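Local structure of enoyl-CoA hydratase (Mycobacterium thermoresistibile, 3T3W) at residues F[21-25]-F[55-59]. The protein probably catalyses the hydration of enoyl-CoA thioesters in lipid metabolism, as a member of the crotonase-like family. Sequence-based numbering, arbitrary orientation.
With EDO (1,2-ethanediol), chain B.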
ATOM      1  N   TYR F  21      28.371 -22.115  19.678  1.00 13.10           N
ATOM      2  CA  TYR F  21      27.880 -22.544  18.356  1.00 12.96           C
ATOM      3  C   TYR F  21      28.308 -21.642  17.185  1.00 12.45           C
ATOM      4  O   TYR F  21      28.045 -21.977  16.024  1.00 11.96           O
ATOM      5  CB  TYR F  21      26.363 -22.547  18.337  1.00 12.91           C
ATOM      6  CG  TYR F  21      25.711 -23.533  19.255  1.00 13.40           C
ATOM      7  CD1 TYR F  21      25.962 -24.886  19.126  1.00 14.07           C
ATOM      8  CD2 TYR F  21      24.898 -23.104  20.282  1.00 13.92           C
ATOM      9  CE1 TYR F  21      25.349 -25.804  19.967  1.00 14.67           C
ATOM     10  CE2 TYR F  21      24.287 -23.999  21.154  1.00 14.41           C
ATOM     11  CZ  TYR F  21      24.502 -25.354  20.985  1.00 14.81           C
ATOM     12  OH  TYR F  21      23.891 -26.249  21.827  1.00 15.52           O
ATOM     13  N   ILE F  22      28.866 -20.490  17.500  1.00 12.63           N
ATOM     14  CA  ILE F  22      29.135 -19.442  16.477  1.00 12.80           C
ATOM     15  C   ILE F  22      30.612 -19.056  16.545  1.00 14.31           C
ATOM     16  O   ILE F  22      31.122 -18.748  17.643  1.00 15.54           O
ATOM     17  CB  ILE F  22      28.286 -18.171  16.720  1.00 12.23           C
ATOM     18  CG1 ILE F  22      26.785 -18.488  16.667  1.00 12.25           C
ATOM     19  CG2 ILE F  22      28.654 -17.059  15.693  1.00 12.78           C
ATOM     20  CD1 ILE F  22      26.294 -19.085  15.338  1.00 11.91           C
ATOM     21  N   ASP F  23      31.313 -19.084  15.408  1.00 14.53           N
ATOM     22  CA  ASP F  23      32.656 -18.532  15.308  0.50 15.38           C
ATOM     23  C   ASP F  23      32.558 -17.128  14.727  1.00 14.88           C
ATOM     24  O   ASP F  23      31.706 -16.869  13.896  1.00 13.97           O
ATOM     25  CB  ASP F  23      33.537 -19.419  14.429  0.50 16.50           C
ATOM     26  CG  ASP F  23      34.082 -20.593  15.172  0.50 18.49           C
ATOM     27  OD1 ASP F  23      34.519 -20.403  16.326  0.50 21.06           O
ATOM     28  OD2 ASP F  23      34.088 -21.708  14.607  0.50 20.52           O
ATOM     29  N   TYR F  24      33.418 -16.226  15.179  1.00 14.46           N
ATOM     30  CA  TYR F  24      33.360 -14.826  14.776  1.00 14.49           C
ATOM     31  C   TYR F  24      34.768 -14.328  14.552  1.00 15.67           C
ATOM     32  O   TYR F  24      35.627 -14.463  15.434  1.00 15.68           O
ATOM     33  CB  TYR F  24      32.684 -14.009  15.863  1.00 15.14           C
ATOM     34  CG  TYR F  24      32.536 -12.549  15.589  1.00 14.77           C
ATOM     35  CD1 TYR F  24      31.470 -12.066  14.873  1.00 14.39           C
ATOM     36  CD2 TYR F  24      33.441 -11.627  16.092  1.00 15.37           C
ATOM     37  CE1 TYR F  24      31.310 -10.711  14.647  1.00 14.55           C
ATOM     38  CE2 TYR F  24      33.299 -10.269  15.866  1.00 15.61           C
ATOM     39  CZ  TYR F  24      32.225  -9.810  15.148  1.00 15.29           C
ATOM     40  OH  TYR F  24      32.127  -8.459  14.886  1.00 14.97           O
ATOM     41  N   ASP F  25      35.017 -13.729  13.394  1.00 15.64           N
ATOM     42  CA  ASP F  25      36.377 -13.227  13.045  1.00 17.62           C
ATOM     43  C   ASP F  25      36.201 -11.869  12.395  1.00 16.81           C
ATOM     44  O   ASP F  25      35.328 -11.722  11.542  1.00 15.09           O
ATOM     45  CB  ASP F  25      37.063 -14.137  11.999  1.00 19.55           C
ATOM     46  CG  ASP F  25      38.341 -13.507  11.387  1.00 22.26           C
ATOM     47  OD1 ASP F  25      39.336 -13.581  12.117  1.00 23.45           O
ATOM     48  OD2 ASP F  25      38.368 -12.914  10.231  1.00 22.34           O
ATOM     49  N   ALA F  55      26.336 -11.969  17.560  1.00 10.06           N
ATOM     50  CA  ALA F  55      27.386 -11.822  16.552  1.00 10.02           C
ATOM     51  C   ALA F  55      26.993 -10.728  15.530  1.00  9.98           C
ATOM     52  O   ALA F  55      27.807  -9.874  15.161  1.00  9.70           O
ATOM     53  CB  ALA F  55      27.619 -13.170  15.826  1.00  9.79           C
ATOM     54  N   TRP F  56      25.744 -10.740  15.064  1.00  9.78           N
ATOM     55  CA  TRP F  56      25.278  -9.678  14.172  1.00  9.83           C
ATOM     56  C   TRP F  56      25.386  -8.319  14.832  1.00 10.77           C
ATOM     57  O   TRP F  56      25.823  -7.348  14.216  1.00 10.86           O
ATOM     58  CB  TRP F  56      23.832  -9.915  13.787  1.00  9.49           C
ATOM     59  CG  TRP F  56      23.632 -10.836  12.618  1.00  9.37           C
ATOM     60  CD1 TRP F  56      23.401 -12.197  12.624  1.00  9.71           C
ATOM     61  CD2 TRP F  56      23.539 -10.427  11.203  1.00  9.54           C
ATOM     62  NE1 TRP F  56      23.207 -12.661  11.340  1.00  9.66           N
ATOM     63  CE2 TRP F  56      23.269 -11.623  10.444  1.00  9.35           C
ATOM     64  CE3 TRP F  56      23.665  -9.218  10.539  1.00  9.48           C
ATOM     65  CZ2 TRP F  56      23.125 -11.599   9.060  1.00  9.60           C
ATOM     66  CZ3 TRP F  56      23.507  -9.186   9.153  1.00  9.40           C
ATOM     67  CH2 TRP F  56      23.254 -10.350   8.422  1.00  9.23           C
ATOM     68  N   THR F  57      25.008  -8.247  16.091  1.00 11.17           N
ATOM     69  CA  THR F  57      25.102  -6.989  16.846  1.00 12.23           C
ATOM     70  C   THR F  57      26.548  -6.539  16.992  1.00 12.87           C
ATOM     71  O   THR F  57      26.884  -5.355  16.772  1.00 12.84           O
ATOM     72  CB  THR F  57      24.406  -7.130  18.208  1.00 12.48           C
ATOM     73  OG1 THR F  57      23.005  -7.264  17.989  1.00 13.00           O
ATOM     74  CG2 THR F  57      24.720  -5.888  19.096  1.00 13.74           C
ATOM     75  N   ARG F  58      27.429  -7.486  17.276  1.00 13.80           N
ATOM     76  CA  ARG F  58      28.850  -7.169  17.444  1.00 15.42           C
ATOM     77  C   ARG F  58      29.410  -6.534  16.158  1.00 14.45           C
ATOM     78  O   ARG F  58      30.100  -5.468  16.172  1.00 14.63           O
ATOM     79  CB  ARG F  58      29.615  -8.452  17.798  1.00 17.90           C
ATOM     80  CG  ARG F  58      30.998  -8.254  18.405  1.00 20.94           C
ATOM     81  CD  ARG F  58      31.327  -9.340  19.447  1.00 23.94           C
ATOM     82  NE  ARG F  58      31.238 -10.633  18.867  1.00 27.81           N
ATOM     83  CZ  ARG F  58      30.366 -11.625  19.144  1.00 28.45           C
ATOM     84  NH1 ARG F  58      30.468 -12.720  18.413  1.00 29.19           N
ATOM     85  NH2 ARG F  58      29.450 -11.609  20.135  1.00 28.90           N
ATOM     86  N   ALA F  59      29.060  -7.148  15.027  1.00 12.92           N
ATOM     87  CA  ALA F  59      29.514  -6.667  13.718  1.00 12.83           C
ATOM     88  C   ALA F  59      28.914  -5.307  13.358  1.00 13.00           C
ATOM     89  O   ALA F  59      29.603  -4.417  12.793  1.00 14.37           O
ATOM     90  CB  ALA F  59      29.108  -7.671  12.661  1.00 12.06           C
TER
HETATM   91  C1  EDO B 304      22.670 -29.954  22.140  1.00 27.82           C
HETATM   92  O1  EDO B 304      22.784 -30.738  20.952  1.00 25.56           O
HETATM   93  C2  EDO B 304      24.046 -29.512  22.640  1.00 29.44           C
HETATM   94  O2  EDO B 304      24.778 -28.816  21.604  1.00 27.61           O
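Tyr21 OH is hydrogen-bonded both to Asn45 ND2 and, at the ring's edge and near its plane, to O2 of a 1,2-ethanediol (2.7 Å); the diol, probably from the crystallisation liquor, also bonds Arg37 NH2. Two residues on, Tyr24 reaches helix 46-61 from strand 22-27 because its CG stands anti to the backbone N (chi1 -179°). Arg58 covers one face of this ring: its CZ sits 4.3 Å from the Tyr24 ring centroid and 11° off the normal, a cation-pi contact. The guanidinium stands almost upright, the planes 81° apart; it turns its edge to the ring, NE above the face toward the rim and NH1 3.5 Å from Tyr24 CG. Bends at chi2 and chi3 carry the arginine back over the ring, Arg58 CG lying near the phenol end. Ala55 O, already bonded to Ala59 N, lies obliquely to the ring, 3.6 Å from Tyr24 CE1. Tyr24 OH comes within 3.3 Å of Ala59 N, but at too poor an angle for a hydrogen bond. Beyond the CD1 rim of the ring, Ala55 CB meets Ile22 CG2 (4.0 Å). Helix 46-61 links parallel strands 30-35 and 67-72 in a beta-alpha-beta crossover of the crotonase-like fold, here packed against the sheet's outermost strand in the chain, 22-27, antiparallel to 30-35. Apolar and cation-pi contacts join them without a direct hydrogen bond; the tyrosine's pi electrons probably ease the arginine's charge.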